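Local coordinates for biotin binding protein A (Gallus gallus, PDB 2C1Q), which binds biotin in a deep pocket at one end of an avidin-type beta barrel, four copies of which form the assembly, at residues 11-16 against 120-125; 46-51 against 71-76; 98-103 against 115-120. All blocks are in the same frame, centred on the assembly; numbering follows the deposited sequence.

How the interactions relate
From the N terminus, the chain enters the barrel on strand 9-13, and its last strand, 115-124, returns to pair with it: interaction 1 (11-16 with 120-125) joins first strand to last, and the other two contacts nest within the long loop it closes. Interaction 2 (46-51 with 71-76) comes next, closing a short loop where strand 48-54 meets the segment leaving strand 66-71. Interaction 3 (98-103 with 115-120) follows in series, closing the connection between the last two strands. Interactions 1 and 3 share Asn120; interaction 2 touches interaction 3 through Trp72 and Leu101. All three reach the same biotin, from different sides.

Interaction 1 (11-16 against 120-125); sequences WRNELG and NVFTRV. With BTN (biotin), chain B.
The polar end of the biotin pocket is built here, where Asn13 and Asn120 come together at an oblique angle and each binds one atom of the ureido group. Asn13 ND2 donates to biotin O3 at 2.8 Å, while Asn120 OD1 accepts from biotin N1 at 2.7 Å along a nearly straight bond (172°). The two amide planes are turned 39° from each other. Tyr34 and Ser17 add further hydrogen bonds to the ligand.

Glu14 is the second-shell residue that sets Asn120. Its CG lies between the backbone N and the carbonyl carbon (chi1 77°), and a bend at chi2 brings the carboxylate back over the neighbouring strand. Glu14 OE2 accepts from Asn120 ND2 at 3.0 Å from above the carboxylate plane, with the acceptor lying in the amide plane; Glu14 OE1 accepts from Val121 N at 2.9 Å on the syn side, tilted well out of plane. With ND2 held by the carboxylate, OD1 is left facing biotin, and the negative charge would probably polarise the amide and strengthen OD1 as an acceptor.

Strands 9-13 and 115-124 run antiparallel, first and last of the eight, and so close the barrel. Arg12 and Thr123 form a hydrogen-bonded pair, each N to the other's O at 2.8 Å. A type I turn runs from Asn13 to Gly16, and Asn13 OD1 accepts from Leu15 N in an Asx turn.

On the face carrying Trp11 and Phe122, Asn13 CB stands over the centre of the Phe122 ring, a CH-pi contact of 3.7 Å to the centroid. Farther along, Trp11 CZ2 lies over one face of the Arg124 guanidinium, 3.4 Å from NH2. Arg124 in turn is anchored by a salt bridge to Glu93 and by the backbone oxygens of Glu6 and Gln8.

Interaction 2 (46-51 against 71-76); sequences LVSPLK and QWQFAD. With BTN (biotin), chain B.
Gln71 and Pro49 meet first: Gln71 N donates to Pro49 O at 3.1 Å, and the extended Gln71 side chain lays OE1 against Pro49 CG at 3.4 Å. Its NE2 continues to the backbone oxygens of Gln54 and Ala27 of the third subunit, so this corner also belongs to a subunit interface.

Trp72 turns its indole to biotin. C10 of the valeryl chain lies over one ring face and biotin C8 is 3.5 Å from Trp72 CZ2, while the CE3 side of the ring approaches Ser48 OG obliquely at 3.6 Å. Trp72 NE1 hydrogen-bonds Thr79 OG1.

At Gln73 the backbone N donates to Ser48 OG at 2.8 Å. With OG anti to its own carbonyl carbon (chi1 -73°), Ser48 OG in turn donates to Leu46 O at 3.1 Å. The Gln73 chain bends at chi2, running CG and NE2 past Pro49 CD and letting NE2 reach Gln71 O.

Phe74 then brings CD2 to Leu46 N at 3.2 Å and to Leu46 CB, while CZ at the far end of the ring lies 3.9 Å from biotin C9. Ala75 CB follows, beside the ligand's carboxylate oxygen O11.

Ser48 OG, buried and used both as donor and acceptor, thus pins the loop that carries two aromatic rings, and what those rings offer the aliphatic tail of biotin is apolar contact.

Interaction 3 (98-103 against 115-120); sequences AWLLRE and TRVGTN. With BTN (biotin), chain B.
Strands 93-102 and 115-124 run antiparallel here, their short axes 159° apart in direction and 4.5 Å apart at closest approach. Trp99 with Gly118 and Leu101 with Arg116 are the hydrogen-bonded pairs; Leu100-Val117 lies between them, and Ala98-Thr119 and Arg102-Thr115 lie outside, all non-hydrogen-bonded. The Leu101 N to Arg116 O bond measures 2.7 Å.

Trp99 dominates the face it shares with Leu101 and Arg116. Its CG lies between the backbone N and the carbonyl carbon (chi1 57°), which folds the indole back across the neighbouring strand. There it rests on the bare backbone of Gly118, whose CA stands 3.9 Å from the centroid of the six-membered ring as a CH-pi contact. The opposite ring face receives biotin C6, 3.4 Å from Trp99 CE2, sandwiching the indole between strand and ligand. A water at the indole edge donates to Thr119 O at 2.8 Å and accepts weakly from NE1.

Farther along the pocket, Leu101 CD1 lies 3.9 Å from biotin O11. Glu103 OE2 comes within 3.2 Å of that same carboxylate oxygen, a proximity that would probably raise the proton affinity of one of the two acids.

On the other face, Leu100 CD2 packs against Val117 CG2 and Thr115 CG2, both at 3.8 Å. This face turns to other subunits: Leu100 meets Trp99 of the third, and Val117 meets Val117 of the fourth. Trp112 of the second subunit reaches round to Trp99 and Leu101 on the ligand side. A tryptophan-lined pocket inside the barrel, completed by a tryptophan from a neighbouring subunit, is characteristic of tetrameric avidins and streptavidin.

Interaction 1 (11-16 against 120-125)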
loop_
_atom_site.group_PDB
_atom_site.type_symbol
_atom_site.label_atom_id
_atom_site.label_comp_id
_atom_site.label_asym_id
_atom_site.label_seq_id
_atom_site.Cartn_x
_atom_site.Cartn_y
_atom_site.Cartn_z
ATOM N N TRP A 11 19.132 15.016 0.339
ATOM C CA TRP A 11 18.755 14.014 -0.647
ATOM C C TRP A 11 17.721 14.606 -1.590
ATOM O O TRP A 11 17.018 15.547 -1.222
ATOM C CB TRP A 11 18.183 12.793 0.059
ATOM C CG TRP A 11 19.150 12.104 0.968
ATOM C CD1 TRP A 11 19.389 12.370 2.290
ATOM C CD2 TRP A 11 20.013 11.021 0.611
ATOM N NE1 TRP A 11 20.361 11.499 2.776
ATOM C CE2 TRP A 11 20.745 10.661 1.766
ATOM C CE3 TRP A 11 20.228 10.308 -0.578
ATOM C CZ2 TRP A 11 21.698 9.641 1.761
ATOM C CZ3 TRP A 11 21.162 9.287 -0.582
ATOM C CH2 TRP A 11 21.885 8.959 0.582
ATOM N N ARG A 12 17.616 14.061 -2.804
ATOM C CA ARG A 12 16.547 14.470 -3.733
ATOM C C ARG A 12 15.880 13.232 -4.332
ATOM O O ARG A 12 16.519 12.196 -4.489
ATOM C CB ARG A 12 17.116 15.356 -4.849
ATOM C CG ARG A 12 16.063 15.867 -5.807
ATOM C CD ARG A 12 16.640 16.581 -7.024
ATOM N NE ARG A 12 17.058 17.939 -6.668
ATOM C CZ ARG A 12 16.323 19.044 -6.825
ATOM N NH1 ARG A 12 15.092 18.995 -7.351
ATOM N NH2 ARG A 12 16.836 20.214 -6.449
ATOM N N ASN A 13 14.599 13.317 -4.654
ATOM C CA ASN A 13 13.928 12.171 -5.267
ATOM C C ASN A 13 13.530 12.444 -6.717
ATOM O O ASN A 13 13.736 13.561 -7.215
ATOM C CB ASN A 13 12.787 11.633 -4.374
ATOM C CG ASN A 13 11.572 12.531 -4.344
ATOM O OD1 ASN A 13 11.405 13.359 -5.213
ATOM N ND2 ASN A 13 10.688 12.342 -3.350
ATOM N N GLU A 14 12.981 11.431 -7.385
ATOM C CA GLU A 14 12.613 11.487 -8.799
ATOM C C GLU A 14 11.537 12.523 -9.087
ATOM O O GLU A 14 11.374 12.940 -10.244
ATOM C CB GLU A 14 12.166 10.102 -9.311
ATOM C CG GLU A 14 10.726 9.678 -8.880
ATOM C CD GLU A 14 10.636 9.026 -7.482
ATOM O OE1 GLU A 14 11.499 9.243 -6.624
ATOM O OE2 GLU A 14 9.694 8.255 -7.258
ATOM N N LEU A 15 10.793 12.933 -8.051
ATOM C CA LEU A 15 9.770 13.973 -8.206
ATOM C C LEU A 15 10.399 15.346 -8.103
ATOM O O LEU A 15 9.733 16.350 -8.324
ATOM C CB LEU A 15 8.701 13.866 -7.120
ATOM C CG LEU A 15 7.827 12.612 -7.113
ATOM C CD1 LEU A 15 6.902 12.594 -5.907
ATOM C CD2 LEU A 15 7.043 12.468 -8.413
ATOM N N GLY A 16 11.671 15.388 -7.719
ATOM C CA GLY A 16 12.369 16.654 -7.509
ATOM C C GLY A 16 12.170 17.197 -6.098
ATOM O O GLY A 16 12.467 18.361 -5.832
ATOM N N ASN A 120 9.439 6.181 -3.606
ATOM C CA ASN A 120 10.362 7.235 -4.075
ATOM C C ASN A 120 11.776 6.671 -4.091
ATOM O O ASN A 120 12.066 5.730 -3.368
ATOM C CB ASN A 120 10.322 8.470 -3.159
ATOM C CG ASN A 120 9.151 9.400 -3.457
ATOM O OD1 ASN A 120 8.578 10.016 -2.559
ATOM N ND2 ASN A 120 8.826 9.546 -4.732
ATOM N N VAL A 121 12.638 7.211 -4.950
ATOM C CA VAL A 121 14.063 6.854 -4.941
ATOM C C VAL A 121 14.825 8.145 -4.731
ATOM O O VAL A 121 14.624 9.096 -5.472
ATOM C CB VAL A 121 14.541 6.189 -6.247
ATOM C CG1 VAL A 121 16.023 5.700 -6.097
ATOM C CG2 VAL A 121 13.680 4.997 -6.574
ATOM N N PHE A 122 15.654 8.197 -3.695
ATOM C CA PHE A 122 16.419 9.421 -3.403
ATOM C C PHE A 122 17.886 9.209 -3.721
ATOM O O PHE A 122 18.434 8.142 -3.459
ATOM C CB PHE A 122 16.332 9.834 -1.926
ATOM C CG PHE A 122 14.962 10.218 -1.456
ATOM C CD1 PHE A 122 14.647 11.544 -1.215
ATOM C CD2 PHE A 122 14.002 9.257 -1.215
ATOM C CE1 PHE A 122 13.393 11.896 -0.742
ATOM C CE2 PHE A 122 12.756 9.603 -0.787
ATOM C CZ PHE A 122 12.450 10.917 -0.528
ATOM N N THR A 123 18.523 10.237 -4.257
ATOM C CA THR A 123 19.976 10.223 -4.333
ATOM C C THR A 123 20.517 11.482 -3.660
ATOM O O THR A 123 19.780 12.474 -3.476
ATOM C CB THR A 123 20.482 10.043 -5.799
ATOM O OG1 THR A 123 19.912 11.055 -6.622
ATOM C CG2 THR A 123 20.074 8.671 -6.351
ATOM N N ARG A 124 21.784 11.424 -3.246
ATOM C CA ARG A 124 22.422 12.530 -2.532
ATOM C C ARG A 124 22.656 13.733 -3.453
ATOM O O ARG A 124 23.203 13.559 -4.532
ATOM C CB ARG A 124 23.744 12.050 -1.956
ATOM C CG ARG A 124 24.162 12.807 -0.761
ATOM C CD ARG A 124 25.481 12.345 -0.255
ATOM N NE ARG A 124 25.437 11.168 0.611
ATOM C CZ ARG A 124 24.929 11.112 1.846
ATOM N NH1 ARG A 124 24.305 12.155 2.398
ATOM N NH2 ARG A 124 25.011 9.970 2.509
ATOM N N VAL A 125 22.243 14.931 -3.039
ATOM C CA VAL A 125 22.491 16.180 -3.817
ATOM C C VAL A 125 24.000 16.510 -3.839
ATOM O O VAL A 125 24.677 16.482 -2.806
ATOM C CB VAL A 125 21.674 17.399 -3.281
ATOM C CG1 VAL A 125 22.155 18.729 -3.915
ATOM C CG2 VAL A 125 20.185 17.228 -3.551
HETATM C C11 BTN B . -0.030 16.812 0.816
HETATM O O11 BTN B . -1.062 16.662 1.533
HETATM O O12 BTN B . -0.182 16.871 -0.420
HETATM C C10 BTN B . 1.363 16.973 1.424
HETATM C C9 BTN B . 2.476 16.908 0.372
HETATM C C8 BTN B . 2.835 15.423 0.216
HETATM C C7 BTN B . 3.852 15.147 -0.877
HETATM C C2 BTN B . 3.993 13.639 -1.114
HETATM S S1 BTN B . 4.657 12.788 0.205
HETATM C C6 BTN B . 5.012 11.414 -0.892
HETATM C C5 BTN B . 5.342 11.924 -2.264
HETATM N N1 BTN B . 6.781 12.028 -2.304
HETATM C C3 BTN B . 7.140 13.300 -2.307
HETATM O O3 BTN B . 8.472 13.680 -2.341
HETATM N N2 BTN B . 6.089 14.134 -2.269
HETATM C C4 BTN B . 4.865 13.374 -2.335
#

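Interaction 2 (46-51 against 71-76)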
loop_
_atom_site.group_PDB
_atom_site.type_symbol
_atom_site.label_atom_id
_atom_site.label_comp_id
_atom_site.label_asym_id
_atom_site.label_seq_id
_atom_site.Cartn_x
_atom_site.Cartn_y
_atom_site.Cartn_z
ATOM N N LEU A 46 5.281 24.430 1.758
ATOM C CA LEU A 46 6.241 24.965 2.733
ATOM C C LEU A 46 7.132 23.851 3.252
ATOM O O LEU A 46 6.629 22.727 3.465
ATOM C CB LEU A 46 5.505 25.548 3.946
ATOM C CG LEU A 46 4.610 26.784 3.785
ATOM C CD1 LEU A 46 4.540 27.494 5.121
ATOM C CD2 LEU A 46 5.136 27.767 2.710
ATOM N N VAL A 47 8.429 24.148 3.450
ATOM C CA VAL A 47 9.349 23.221 4.131
ATOM C C VAL A 47 8.716 22.735 5.450
ATOM O O VAL A 47 8.052 23.504 6.171
ATOM C CB VAL A 47 10.762 23.843 4.411
ATOM C CG1 VAL A 47 10.667 25.145 5.266
ATOM C CG2 VAL A 47 11.681 22.823 5.063
ATOM N N SER A 48 8.902 21.447 5.724
ATOM C CA SER A 48 8.200 20.758 6.792
ATOM C C SER A 48 9.140 19.908 7.609
ATOM O O SER A 48 10.019 19.265 7.043
ATOM C CB SER A 48 7.103 19.891 6.190
ATOM O OG SER A 48 6.047 20.707 5.731
ATOM N N PRO A 49 8.962 19.898 8.950
ATOM C CA PRO A 49 9.841 19.102 9.788
ATOM C C PRO A 49 9.603 17.608 9.567
ATOM O O PRO A 49 8.491 17.219 9.252
ATOM C CB PRO A 49 9.426 19.506 11.213
ATOM C CG PRO A 49 8.057 19.986 11.085
ATOM C CD PRO A 49 7.916 20.585 9.738
ATOM N N LEU A 50 10.642 16.785 9.700
ATOM C CA LEU A 50 10.453 15.348 9.814
ATOM C C LEU A 50 11.140 14.796 11.075
ATOM O O LEU A 50 12.103 15.375 11.595
ATOM C CB LEU A 50 10.954 14.604 8.551
ATOM C CG LEU A 50 12.474 14.584 8.283
ATOM C CD1 LEU A 50 13.199 13.469 9.000
ATOM C CD2 LEU A 50 12.751 14.520 6.802
ATOM N N LYS A 51 10.633 13.649 11.527
ATOM C CA LYS A 51 11.097 12.939 12.707
ATOM C C LYS A 51 11.127 11.448 12.378
ATOM O O LYS A 51 10.098 10.868 12.008
ATOM C CB LYS A 51 10.089 13.154 13.841
ATOM C CG LYS A 51 10.515 12.623 15.177
ATOM C CD LYS A 51 11.825 13.282 15.601
ATOM C CE LYS A 51 11.798 13.680 17.063
ATOM N NZ LYS A 51 13.187 13.689 17.638
ATOM N N GLN A 71 5.632 16.061 9.090
ATOM C CA GLN A 71 4.530 16.871 9.569
ATOM C C GLN A 71 4.342 18.032 8.629
ATOM O O GLN A 71 4.982 19.062 8.813
ATOM C CB GLN A 71 4.937 17.404 10.926
ATOM C CG GLN A 71 3.856 17.989 11.760
ATOM C CD GLN A 71 4.450 18.638 13.005
ATOM O OE1 GLN A 71 5.223 19.597 12.895
ATOM N NE2 GLN A 71 4.094 18.124 14.193
ATOM N N TRP A 72 3.483 17.891 7.622
ATOM C CA TRP A 72 3.369 18.944 6.600
ATOM C C TRP A 72 2.911 20.268 7.187
ATOM O O TRP A 72 1.917 20.317 7.907
ATOM C CB TRP A 72 2.447 18.517 5.450
ATOM C CG TRP A 72 2.923 17.252 4.800
ATOM C CD1 TRP A 72 2.343 16.018 4.898
ATOM C CD2 TRP A 72 4.107 17.080 4.013
ATOM N NE1 TRP A 72 3.078 15.091 4.210
ATOM C CE2 TRP A 72 4.160 15.715 3.641
ATOM C CE3 TRP A 72 5.102 17.958 3.533
ATOM C CZ2 TRP A 72 5.181 15.195 2.858
ATOM C CZ3 TRP A 72 6.115 17.444 2.746
ATOM C CH2 TRP A 72 6.140 16.060 2.403
ATOM N N GLN A 73 3.619 21.355 6.856
ATOM C CA GLN A 73 3.278 22.645 7.467
ATOM C C GLN A 73 2.156 23.419 6.779
ATOM O O GLN A 73 1.686 24.439 7.296
ATOM C CB GLN A 73 4.529 23.508 7.672
ATOM C CG GLN A 73 5.416 22.968 8.764
ATOM C CD GLN A 73 4.718 22.848 10.106
ATOM O OE1 GLN A 73 4.214 23.839 10.645
ATOM N NE2 GLN A 73 4.696 21.632 10.666
ATOM N N PHE A 74 1.689 22.901 5.643
ATOM C CA PHE A 74 0.727 23.620 4.815
ATOM C C PHE A 74 -0.486 22.748 4.480
ATOM O O PHE A 74 -1.313 23.112 3.654
ATOM C CB PHE A 74 1.419 24.015 3.525
ATOM C CG PHE A 74 1.957 22.828 2.746
ATOM C CD1 PHE A 74 1.169 22.186 1.782
ATOM C CD2 PHE A 74 3.241 22.335 2.997
ATOM C CE1 PHE A 74 1.666 21.068 1.066
ATOM C CE2 PHE A 74 3.735 21.242 2.286
ATOM C CZ PHE A 74 2.937 20.612 1.322
ATOM N N ALA A 75 -0.563 21.568 5.090
ATOM C CA ALA A 75 -1.604 20.615 4.758
ATOM C C ALA A 75 -2.034 19.883 6.011
ATOM O O ALA A 75 -1.233 19.694 6.919
ATOM C CB ALA A 75 -1.095 19.628 3.713
ATOM N N ASP A 76 -3.292 19.453 6.057
ATOM C CA ASP A 76 -3.769 18.670 7.195
ATOM C C ASP A 76 -3.256 17.229 7.225
ATOM O O ASP A 76 -3.500 16.491 8.174
ATOM C CB ASP A 76 -5.293 18.715 7.287
ATOM C CG ASP A 76 -5.796 20.069 7.773
ATOM O OD1 ASP A 76 -4.963 20.846 8.304
ATOM O OD2 ASP A 76 -7.013 20.350 7.627
HETATM C C11 BTN B . -0.030 16.812 0.816
HETATM O O11 BTN B . -1.062 16.662 1.533
HETATM O O12 BTN B . -0.182 16.871 -0.420
HETATM C C10 BTN B . 1.363 16.973 1.424
HETATM C C9 BTN B . 2.476 16.908 0.372
HETATM C C8 BTN B . 2.835 15.423 0.216
HETATM C C7 BTN B . 3.852 15.147 -0.877
HETATM C C2 BTN B . 3.993 13.639 -1.114
HETATM S S1 BTN B . 4.657 12.788 0.205
HETATM C C6 BTN B . 5.012 11.414 -0.892
HETATM C C5 BTN B . 5.342 11.924 -2.264
HETATM N N1 BTN B . 6.781 12.028 -2.304
HETATM C C3 BTN B . 7.140 13.300 -2.307
HETATM O O3 BTN B . 8.472 13.680 -2.341
HETATM N N2 BTN B . 6.089 14.134 -2.269
HETATM C C4 BTN B . 4.865 13.374 -2.335
#

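Interaction 3 (98-103 against 115-120)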
loop_
_atom_site.group_PDB
_atom_site.type_symbol
_atom_site.label_atom_id
_atom_site.label_comp_id
_atom_site.label_asym_id
_atom_site.label_seq_id
_atom_site.Cartn_x
_atom_site.Cartn_y
_atom_site.Cartn_z
ATOM N N ALA A 98 9.187 3.596 0.504
ATOM C CA ALA A 98 7.777 3.420 0.235
ATOM C C ALA A 98 7.146 4.334 1.253
ATOM O O ALA A 98 7.745 4.610 2.309
ATOM C CB ALA A 98 7.338 1.945 0.453
ATOM N N TRP A 99 5.966 4.852 0.921
ATOM C CA TRP A 99 5.339 5.874 1.740
ATOM C C TRP A 99 3.830 5.761 1.746
ATOM O O TRP A 99 3.236 5.160 0.861
ATOM C CB TRP A 99 5.769 7.282 1.279
ATOM C CG TRP A 99 5.483 7.625 -0.178
ATOM C CD1 TRP A 99 6.410 7.685 -1.197
ATOM C CD2 TRP A 99 4.207 8.016 -0.772
ATOM N NE1 TRP A 99 5.780 8.064 -2.380
ATOM C CE2 TRP A 99 4.442 8.268 -2.144
ATOM C CE3 TRP A 99 2.892 8.165 -0.271
ATOM C CZ2 TRP A 99 3.421 8.642 -3.022
ATOM C CZ3 TRP A 99 1.891 8.570 -1.135
ATOM C CH2 TRP A 99 2.150 8.792 -2.498
ATOM N N LEU A 100 3.228 6.332 2.782
ATOM C CA LEU A 100 1.775 6.454 2.888
ATOM C C LEU A 100 1.467 7.895 3.214
ATOM O O LEU A 100 2.039 8.456 4.142
ATOM C CB LEU A 100 1.210 5.586 4.012
ATOM C CG LEU A 100 1.380 4.061 3.924
ATOM C CD1 LEU A 100 1.004 3.412 5.265
ATOM C CD2 LEU A 100 0.589 3.444 2.789
ATOM N N LEU A 101 0.570 8.490 2.452
ATOM C CA LEU A 101 0.152 9.862 2.705
ATOM C C LEU A 101 -1.257 9.783 3.240
ATOM O O LEU A 101 -2.141 9.273 2.567
ATOM C CB LEU A 101 0.190 10.670 1.418
ATOM C CG LEU A 101 -0.570 12.016 1.340
ATOM C CD1 LEU A 101 -0.166 12.980 2.434
ATOM C CD2 LEU A 101 -0.276 12.675 -0.031
ATOM N N ARG A 102 -1.467 10.321 4.434
ATOM C CA ARG A 102 -2.759 10.222 5.124
ATOM C C ARG A 102 -3.402 11.589 5.177
ATOM O O ARG A 102 -2.870 12.484 5.828
ATOM C CB ARG A 102 -2.559 9.751 6.557
ATOM C CG ARG A 102 -3.860 9.649 7.411
ATOM C CD ARG A 102 -4.355 8.322 7.166
ATOM N NE ARG A 102 -5.550 7.902 7.876
ATOM C CZ ARG A 102 -5.749 6.618 8.137
ATOM N NH1 ARG A 102 -4.794 5.732 7.800
ATOM N NH2 ARG A 102 -6.843 6.218 8.733
ATOM N N GLU A 103 -4.526 11.755 4.483
ATOM C CA GLU A 103 -5.296 12.983 4.593
ATOM C C GLU A 103 -6.241 12.955 5.791
ATOM O O GLU A 103 -6.788 11.917 6.155
ATOM C CB GLU A 103 -6.009 13.339 3.265
ATOM C CG GLU A 103 -5.004 13.382 2.064
ATOM C CD GLU A 103 -4.994 14.686 1.267
ATOM O OE1 GLU A 103 -5.981 14.919 0.522
ATOM O OE2 GLU A 103 -3.994 15.466 1.343
ATOM N N THR A 115 -5.842 7.215 2.537
ATOM C CA THR A 115 -4.423 6.821 2.489
ATOM C C THR A 115 -4.005 6.550 1.074
ATOM O O THR A 115 -4.519 5.655 0.450
ATOM C CB THR A 115 -4.173 5.539 3.329
ATOM O OG1 THR A 115 -4.659 5.755 4.644
ATOM C CG2 THR A 115 -2.713 5.207 3.431
ATOM N N ARG A 116 -3.061 7.335 0.585
ATOM C CA ARG A 116 -2.407 7.097 -0.679
ATOM C C ARG A 116 -1.068 6.438 -0.374
ATOM O O ARG A 116 -0.493 6.681 0.690
ATOM C CB ARG A 116 -2.169 8.440 -1.387
ATOM C CG ARG A 116 -3.394 9.019 -2.050
ATOM C CD ARG A 116 -3.093 10.427 -2.545
ATOM N NE ARG A 116 -4.252 11.283 -2.305
ATOM C CZ ARG A 116 -4.872 12.006 -3.225
ATOM N NH1 ARG A 116 -4.446 12.025 -4.468
ATOM N NH2 ARG A 116 -5.928 12.718 -2.894
ATOM N N VAL A 117 -0.591 5.606 -1.303
ATOM C CA VAL A 117 0.646 4.856 -1.187
ATOM C C VAL A 117 1.502 5.094 -2.445
ATOM O O VAL A 117 0.987 5.369 -3.517
ATOM C CB VAL A 117 0.353 3.334 -1.075
ATOM C CG1 VAL A 117 -0.273 2.786 -2.363
ATOM C CG2 VAL A 117 1.610 2.537 -0.752
ATOM N N GLY A 118 2.818 4.979 -2.322
ATOM C CA GLY A 118 3.668 5.053 -3.493
ATOM C C GLY A 118 5.088 4.796 -3.071
ATOM O O GLY A 118 5.330 4.452 -1.914
ATOM N N THR A 119 6.025 4.956 -4.008
ATOM C CA THR A 119 7.443 4.764 -3.702
ATOM C C THR A 119 8.234 5.994 -4.147
ATOM O O THR A 119 7.752 6.771 -4.974
ATOM C CB THR A 119 7.983 3.491 -4.413
ATOM O OG1 THR A 119 7.681 3.564 -5.800
ATOM C CG2 THR A 119 7.314 2.188 -3.854
ATOM N N ASN A 120 9.439 6.181 -3.606
ATOM C CA ASN A 120 10.362 7.235 -4.075
ATOM C C ASN A 120 11.776 6.671 -4.091
ATOM O O ASN A 120 12.066 5.730 -3.368
ATOM C CB ASN A 120 10.322 8.470 -3.159
ATOM C CG ASN A 120 9.151 9.400 -3.457
ATOM O OD1 ASN A 120 8.578 10.016 -2.559
ATOM N ND2 ASN A 120 8.826 9.546 -4.732
HETATM C C11 BTN B . -0.030 16.812 0.816
HETATM O O11 BTN B . -1.062 16.662 1.533
HETATM O O12 BTN B . -0.182 16.871 -0.420
HETATM C C10 BTN B . 1.363 16.973 1.424
HETATM C C9 BTN B . 2.476 16.908 0.372
HETATM C C8 BTN B . 2.835 15.423 0.216
HETATM C C7 BTN B . 3.852 15.147 -0.877
HETATM C C2 BTN B . 3.993 13.639 -1.114
HETATM S S1 BTN B . 4.657 12.788 0.205
HETATM C C6 BTN B . 5.012 11.414 -0.892
HETATM C C5 BTN B . 5.342 11.924 -2.264
HETATM N N1 BTN B . 6.781 12.028 -2.304
HETATM C C3 BTN B . 7.140 13.300 -2.307
HETATM O O3 BTN B . 8.472 13.680 -2.341
HETATM N N2 BTN B . 6.089 14.134 -2.269
HETATM C C4 BTN B . 4.865 13.374 -2.335
HETATM O O HOH W 1 5.826 8.724 -5.667
#